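Local coordinates for protein putative short-chain dehydrogenase/reductase (Burkholderia xenovorans, PDB 5K9Z) that probably catalyses NAD(P)-dependent oxidation or reduction at a CH-OH group, as other short-chain dehydrogenases/reductases do, at residues T116-L121 and A160-K165; T193-E197 and A208-A213. All coordinates share one frame; numbering follows the deposited sequence. Where two conformers were deposited one is given.

Interaction 1 of 2, residues T116-L121 and A160-K165; sequences TLGVLL and AYTSAK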
ATOM      1  N   THR C 116     -24.761   2.082  -2.145  1.00 17.83           N
ATOM      2  CA  THR C 116     -23.533   1.307  -2.322  1.00 18.05           C
ATOM      3  C   THR C 116     -22.915   0.963  -0.973  1.00 19.83           C
ATOM      4  O   THR C 116     -22.608  -0.201  -0.696  1.00 15.07           O
ATOM      5  CB  THR C 116     -22.528   2.073  -3.185  1.00 14.64           C
ATOM      6  OG1 THR C 116     -23.103   2.365  -4.462  1.00 18.68           O
ATOM      7  CG2 THR C 116     -21.224   1.234  -3.401  1.00 14.30           C
ATOM      8  N   LEU C 117     -22.769   1.968  -0.101  1.00 14.94           N
ATOM      9  CA  LEU C 117     -22.151   1.752   1.208  1.00 14.83           C
ATOM     10  C   LEU C 117     -23.016   0.875   2.113  1.00 16.95           C
ATOM     11  O   LEU C 117     -22.482   0.179   2.983  1.00 23.49           O
ATOM     12  CB  LEU C 117     -21.851   3.101   1.864  1.00 14.44           C
ATOM     13  CG  LEU C 117     -20.456   3.711   1.600  1.00 23.69           C
ATOM     14  CD1 LEU C 117     -20.091   3.757   0.137  1.00 31.58           C
ATOM     15  CD2 LEU C 117     -20.406   5.114   2.179  1.00 28.87           C
ATOM     16  N   GLY C 118     -24.341   0.874   1.907  1.00 16.83           N
ATOM     17  CA  GLY C 118     -25.209   0.026   2.713  1.00 16.34           C
ATOM     18  C   GLY C 118     -24.881  -1.444   2.551  1.00 20.71           C
ATOM     19  O   GLY C 118     -24.825  -2.193   3.533  1.00 20.30           O
ATOM     20  N   VAL C 119     -24.599  -1.861   1.315  1.00 17.37           N
ATOM     21  CA  VAL C 119     -24.229  -3.240   1.033  1.00 14.93           C
ATOM     22  C   VAL C 119     -22.754  -3.490   1.370  1.00 19.42           C
ATOM     23  O   VAL C 119     -22.406  -4.466   2.049  1.00 20.13           O
ATOM     24  CB  VAL C 119     -24.524  -3.577  -0.445  1.00 19.80           C
ATOM     25  CG1 VAL C 119     -24.077  -4.978  -0.763  1.00 17.14           C
ATOM     26  CG2 VAL C 119     -26.033  -3.356  -0.810  1.00 23.32           C
ATOM     27  N   LEU C 120     -21.859  -2.647   0.851  1.00 14.15           N
ATOM     28  CA  LEU C 120     -20.438  -2.973   0.878  1.00 13.49           C
ATOM     29  C   LEU C 120     -19.763  -2.643   2.197  1.00 14.41           C
ATOM     30  O   LEU C 120     -18.697  -3.207   2.485  1.00 16.64           O
ATOM     31  CB  LEU C 120     -19.708  -2.271  -0.275  1.00 16.52           C
ATOM     32  CG  LEU C 120     -20.141  -2.733  -1.680  1.00 18.73           C
ATOM     33  CD1 LEU C 120     -19.363  -2.032  -2.802  1.00 14.35           C
ATOM     34  CD2 LEU C 120     -20.012  -4.240  -1.834  1.00 15.36           C
ATOM     35  N   LEU C 121     -20.314  -1.720   2.975  1.00 15.40           N
ATOM     36  CA  LEU C 121     -19.716  -1.324   4.246  1.00 18.45           C
ATOM     37  C   LEU C 121     -20.639  -1.617   5.422  1.00 17.29           C
ATOM     38  O   LEU C 121     -20.230  -2.330   6.348  1.00 17.60           O
ATOM     39  CB  LEU C 121     -19.344   0.171   4.220  1.00 15.17           C
ATOM     40  CG  LEU C 121     -18.860   0.767   5.550  1.00 18.27           C
ATOM     41  CD1 LEU C 121     -17.699  -0.039   6.127  1.00 19.11           C
ATOM     42  CD2 LEU C 121     -18.457   2.230   5.365  1.00 18.38           C
ATOM     43  N   ALA C 160     -17.385   5.010  -4.875  1.00 17.30           N
ATOM     44  CA  ALA C 160     -18.039   4.471  -3.683  1.00 19.78           C
ATOM     45  C   ALA C 160     -17.481   3.103  -3.342  1.00 15.81           C
ATOM     46  O   ALA C 160     -17.211   2.803  -2.170  1.00 16.84           O
ATOM     47  CB  ALA C 160     -19.550   4.396  -3.888  1.00 15.39           C
ATOM     48  N   TYR C 161     -17.293   2.266  -4.362  1.00 17.19           N
ATOM     49  CA  TYR C 161     -16.659   0.968  -4.180  1.00 19.42           C
ATOM     50  C   TYR C 161     -15.313   1.110  -3.491  1.00 20.33           C
ATOM     51  O   TYR C 161     -15.046   0.454  -2.480  1.00 14.93           O
ATOM     52  CB  TYR C 161     -16.477   0.308  -5.541  1.00 13.95           C
ATOM     53  CG  TYR C 161     -16.094  -1.147  -5.532  1.00 16.75           C
ATOM     54  CD1 TYR C 161     -17.075  -2.134  -5.417  1.00 14.80           C
ATOM     55  CD2 TYR C 161     -14.768  -1.547  -5.743  1.00 16.10           C
ATOM     56  CE1 TYR C 161     -16.750  -3.470  -5.469  1.00 20.24           C
ATOM     57  CE2 TYR C 161     -14.431  -2.895  -5.814  1.00 13.81           C
ATOM     58  CZ  TYR C 161     -15.424  -3.846  -5.663  1.00 23.48           C
ATOM     59  OH  TYR C 161     -15.100  -5.174  -5.713  1.00 24.07           O
ATOM     60  N   THR C 162     -14.469   2.012  -3.997  1.00 18.74           N
ATOM     61  CA  THR C 162     -13.130   2.150  -3.438  1.00 17.04           C
ATOM     62  C   THR C 162     -13.191   2.624  -1.983  1.00 17.08           C
ATOM     63  O   THR C 162     -12.472   2.104  -1.123  1.00 15.43           O
ATOM     64  CB  THR C 162     -12.312   3.110  -4.305  1.00 19.09           C
ATOM     65  OG1 THR C 162     -12.167   2.582  -5.648  1.00 14.06           O
ATOM     66  CG2 THR C 162     -10.951   3.358  -3.695  1.00 14.29           C
ATOM     67  N   SER C 163     -14.056   3.600  -1.684  1.00 15.54           N
ATOM     68  CA  SER C 163     -14.154   4.096  -0.318  0.59 19.58           C
ATOM     69  C   SER C 163     -14.663   3.006   0.623  1.00 13.51           C
ATOM     70  O   SER C 163     -14.120   2.807   1.724  1.00 16.27           O
ATOM     71  CB  SER C 163     -15.065   5.321  -0.297  0.59 16.96           C
ATOM     72  OG  SER C 163     -15.123   5.921   0.974  0.59 17.02           O
ATOM     73  N   ALA C 164     -15.719   2.302   0.210  1.00 18.31           N
ATOM     74  CA  ALA C 164     -16.281   1.218   1.013  1.00 19.08           C
ATOM     75  C   ALA C 164     -15.241   0.138   1.291  1.00 14.42           C
ATOM     76  O   ALA C 164     -15.131  -0.353   2.417  1.00 17.87           O
ATOM     77  CB  ALA C 164     -17.483   0.607   0.292  1.00 16.45           C
ATOM     78  N   LYS C 165     -14.474  -0.253   0.273  1.00 17.33           N
ATOM     79  CA  LYS C 165     -13.521  -1.344   0.459  1.00 13.07           C
ATOM     80  C   LYS C 165     -12.368  -0.922   1.362  1.00 16.46           C
ATOM     81  O   LYS C 165     -11.866  -1.739   2.142  1.00 15.98           O
ATOM     82  CB  LYS C 165     -13.013  -1.830  -0.910  1.00 13.13           C
ATOM     83  CG  LYS C 165     -14.101  -2.477  -1.765  1.00 16.91           C
ATOM     84  CD  LYS C 165     -14.600  -3.803  -1.167  1.00 13.14           C
ATOM     85  CE  LYS C 165     -15.683  -4.451  -2.045  1.00 16.46           C
ATOM     86  NZ  LYS C 165     -16.172  -5.746  -1.491  1.00 15.63           N
TER
HETATM   87  O   HOH W   1     -17.511  -5.136   1.086  1.00 19.14           O
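Helices 116-121 and 160-165 pack side by side, L121 and A164 bringing their CA atoms to 5.4 Å. The short axes come within 9.2 Å and their N-to-C directions diverge by 38°, a spacing that small residues on one side permit. A164 is the central one: its CB meets L120 CB at 3.7 Å and has L117 CD1 beside it. One turn earlier, A160 CB is touched by T116 CG2 at 3.6 Å. T116 turns this methyl across the contact because CG2 is anti to its backbone N, while OG1 looks back to hydrogen-bond A101 N and A112 O; F272 of the second subunit packs against the same threonine. L120 reaches toward both Y161 and K165. Its CD1 meets the Y161 ring obliquely, 3.5 Å from Y161 CD1, and its CD2 lies near K165 NZ. K165 CG lies over one face of the Y161 ring, offset toward the rim; beyond it the chain bends at chi2 (-67°) and carries NZ back toward L120. Y161 and K165 fit the YxxxK signature of the short-chain dehydrogenase/reductase family, in which this tyrosine and lysine are the usual catalytic pair. No direct hydrogen bond joins the helices, but a water donates to L120 O (2.7 Å) and accepts from K165 NZ (3.0 Å), while V146 O takes another bond from that nitrogen. A buried apolar seam thus holds the helices, and the single water-mediated polar link resembles the lysine-water-carbonyl segment of the proton relay proposed for the family.

Interaction 2 of 2, residues T193-E197 and A208-A213; sequences TTVTE and AAIDAA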
ATOM      1  N   THR C 193      -9.893  -7.303  -9.448  1.00 38.63           N
ATOM      2  CA  THR C 193     -11.102  -7.291 -10.269  1.00 43.89           C
ATOM      3  C   THR C 193     -10.794  -6.623 -11.599  1.00 39.12           C
ATOM      4  O   THR C 193      -9.710  -6.076 -11.812  1.00 46.95           O
ATOM      5  CB  THR C 193     -12.282  -6.571  -9.589  1.00 53.26           C
ATOM      6  OG1 THR C 193     -11.950  -5.193  -9.371  1.00 56.94           O
ATOM      7  CG2 THR C 193     -12.656  -7.229  -8.257  1.00 57.33           C
ATOM      8  N   THR C 194     -11.764  -6.682 -12.504  1.00 40.58           N
ATOM      9  CA  THR C 194     -11.709  -5.931 -13.749  1.00 37.68           C
ATOM     10  C   THR C 194     -13.034  -5.205 -13.929  1.00 39.72           C
ATOM     11  O   THR C 194     -14.041  -5.542 -13.298  1.00 35.97           O
ATOM     12  CB  THR C 194     -11.431  -6.831 -14.970  1.00 36.99           C
ATOM     13  OG1 THR C 194     -12.636  -7.501 -15.365  1.00 34.94           O
ATOM     14  CG2 THR C 194     -10.365  -7.877 -14.642  1.00 33.50           C
ATOM     15  N   VAL C 195     -13.027  -4.200 -14.809  1.00 39.09           N
ATOM     16  CA  VAL C 195     -14.260  -3.472 -15.073  1.00 36.79           C
ATOM     17  C   VAL C 195     -15.248  -4.342 -15.849  1.00 44.29           C
ATOM     18  O   VAL C 195     -16.470  -4.161 -15.732  1.00 45.42           O
ATOM     19  CB  VAL C 195     -13.947  -2.144 -15.790  1.00 36.13           C
ATOM     20  CG1 VAL C 195     -13.420  -2.388 -17.220  1.00 37.58           C
ATOM     21  CG2 VAL C 195     -15.175  -1.230 -15.782  1.00 41.28           C
ATOM     22  N   THR C 196     -14.746  -5.308 -16.632  1.00 43.19           N
ATOM     23  CA  THR C 196     -15.620  -6.240 -17.349  1.00 40.59           C
ATOM     24  C   THR C 196     -16.439  -7.089 -16.379  1.00 45.09           C
ATOM     25  O   THR C 196     -17.660  -7.223 -16.532  1.00 36.51           O
ATOM     26  CB  THR C 196     -14.785  -7.139 -18.261  1.00 44.32           C
ATOM     27  OG1 THR C 196     -14.080  -6.340 -19.218  1.00 45.43           O
ATOM     28  CG2 THR C 196     -15.664  -8.146 -18.991  1.00 38.41           C
ATOM     29  N   GLU C 197     -15.774  -7.689 -15.384  1.00 34.27           N
ATOM     30  CA  GLU C 197     -16.489  -8.443 -14.358  1.00 42.91           C
ATOM     31  C   GLU C 197     -17.515  -7.572 -13.642  1.00 42.20           C
ATOM     32  O   GLU C 197     -18.608  -8.039 -13.291  1.00 49.24           O
ATOM     33  CB  GLU C 197     -15.495  -9.020 -13.349  1.00 39.36           C
ATOM     34  CG  GLU C 197     -16.013 -10.218 -12.584  1.00 44.44           C
ATOM     35  CD  GLU C 197     -14.883 -10.962 -11.896  1.00 54.07           C
ATOM     36  OE1 GLU C 197     -14.070 -10.293 -11.215  1.00 49.37           O
ATOM     37  OE2 GLU C 197     -14.789 -12.202 -12.067  1.00 59.34           O
ATOM     38  N   ALA C 208     -16.521 -13.526 -20.900  1.00 51.15           N
ATOM     39  CA  ALA C 208     -16.020 -12.155 -20.939  1.00 47.28           C
ATOM     40  C   ALA C 208     -15.155 -11.845 -19.717  1.00 41.22           C
ATOM     41  O   ALA C 208     -14.071 -11.267 -19.844  1.00 38.35           O
ATOM     42  CB  ALA C 208     -17.187 -11.171 -21.039  1.00 46.62           C
ATOM     43  N   ALA C 209     -15.610 -12.238 -18.524  1.00 36.98           N
ATOM     44  CA  ALA C 209     -14.811 -11.980 -17.331  1.00 38.46           C
ATOM     45  C   ALA C 209     -13.507 -12.788 -17.330  1.00 37.62           C
ATOM     46  O   ALA C 209     -12.474 -12.286 -16.871  1.00 34.03           O
ATOM     47  CB  ALA C 209     -15.640 -12.259 -16.071  1.00 34.10           C
ATOM     48  N   ILE C 210     -13.524 -14.024 -17.842  1.00 37.61           N
ATOM     49  CA  ILE C 210     -12.298 -14.821 -17.918  1.00 42.95           C
ATOM     50  C   ILE C 210     -11.286 -14.164 -18.855  1.00 44.30           C
ATOM     51  O   ILE C 210     -10.097 -14.038 -18.525  1.00 35.88           O
ATOM     52  CB  ILE C 210     -12.620 -16.262 -18.356  1.00 47.55           C
ATOM     53  CG1 ILE C 210     -13.413 -16.993 -17.274  1.00 41.22           C
ATOM     54  CG2 ILE C 210     -11.342 -17.025 -18.682  1.00 52.38           C
ATOM     55  CD1 ILE C 210     -13.936 -18.341 -17.737  1.00 44.54           C
ATOM     56  N   ASP C 211     -11.741 -13.750 -20.045  1.00 40.51           N
ATOM     57  CA  ASP C 211     -10.888 -13.006 -20.971  1.00 41.59           C
ATOM     58  C   ASP C 211     -10.295 -11.766 -20.310  1.00 41.79           C
ATOM     59  O   ASP C 211      -9.078 -11.538 -20.366  1.00 39.84           O
ATOM     60  CB  ASP C 211     -11.687 -12.594 -22.211  1.00 43.91           C
ATOM     61  CG  ASP C 211     -11.908 -13.738 -23.178  1.00 55.38           C
ATOM     62  OD1 ASP C 211     -11.648 -14.900 -22.800  1.00 54.27           O
ATOM     63  OD2 ASP C 211     -12.357 -13.473 -24.322  1.00 60.30           O
ATOM     64  N   ALA C 212     -11.153 -10.940 -19.698  1.00 40.50           N
ATOM     65  CA  ALA C 212     -10.708  -9.713 -19.040  1.00 36.78           C
ATOM     66  C   ALA C 212      -9.658 -10.001 -17.981  1.00 39.77           C
ATOM     67  O   ALA C 212      -8.644  -9.301 -17.891  1.00 34.96           O
ATOM     68  CB  ALA C 212     -11.895  -9.003 -18.396  1.00 36.33           C
ATOM     69  N   ALA C 213      -9.912 -11.005 -17.138  1.00 33.92           N
ATOM     70  CA  ALA C 213      -8.966 -11.347 -16.087  1.00 37.46           C
ATOM     71  C   ALA C 213      -7.646 -11.846 -16.669  1.00 37.63           C
ATOM     72  O   ALA C 213      -6.583 -11.592 -16.098  1.00 35.82           O
ATOM     73  CB  ALA C 213      -9.579 -12.389 -15.160  1.00 31.29           C
TER
HETATM   74  O   HOH W   2     -12.749 -10.181 -14.987  1.00 43.02           O
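T196 overlaps the methyl of A212: T196 CB and A212 CB stand 3.4 Å apart, tighter than a usual carbon contact. This is the meeting of two short helices, 195-199 and 205-216, in the region that follows strand 184-191 of the Rossmann-type sheet, which in short-chain dehydrogenases/reductases commonly borders the substrate pocket. T196 spans one turn of the neighbouring helix, from A208 to A212. Its CG2, anti to the backbone N (chi1 -60° places OG1 beside that N instead), lies 3.6 Å from A208 O and also brushes A208 CB, while its OG1 stays over A212 CB. A208 O is already engaged by A212 N in the helix, so the methyl meets a carbonyl that has its own partner. V200 covers A208 from the loop beyond the first helix. T194 is the N-cap of that helix: E197 N donates to T194 OG1 at 3.1 Å in an almost straight bond, 177° at the hydrogen. OG1 sits between the backbone N and the carbonyl carbon (chi1 79°), and from there it caps the helix while also touching A212 CB at 3.5 Å; its CG2 reaches A213 CA at 4.0 Å. E197 runs extended along the border of the contact, CG passing 4.1 Å from A209 CB and OE2 close to the same methyl. All the touching residues of 208-213 are alanines; the backbones come close, nearest at the CA atoms of E197 and A209, with no direct hydrogen bond between them. P222 packs against A213, and F265 of the second subunit against V195. The polar link is a water, 2.7 Å from T194 OG1, that donates to A209 O at 2.8 Å, an oxygen that also accepts from A213 N within its helix.

Interaction 1 and interaction 2 follow one another along the chain, with centres about 20 Å apart, and strand 184-191 carries the chain from helix 159-179 to the loop where interaction 2 opens. They touch where Y161 OH lies 4.1 Å from T193 CG2, a packing contact that brings the threonine just ahead of the capped helix beside the tyrosine of the YxxxK pair. Interaction 1 is buried and sets the probable catalytic helix against helix 110-138; interaction 2 is near the surface and joins two short helices that probably flank the substrate site.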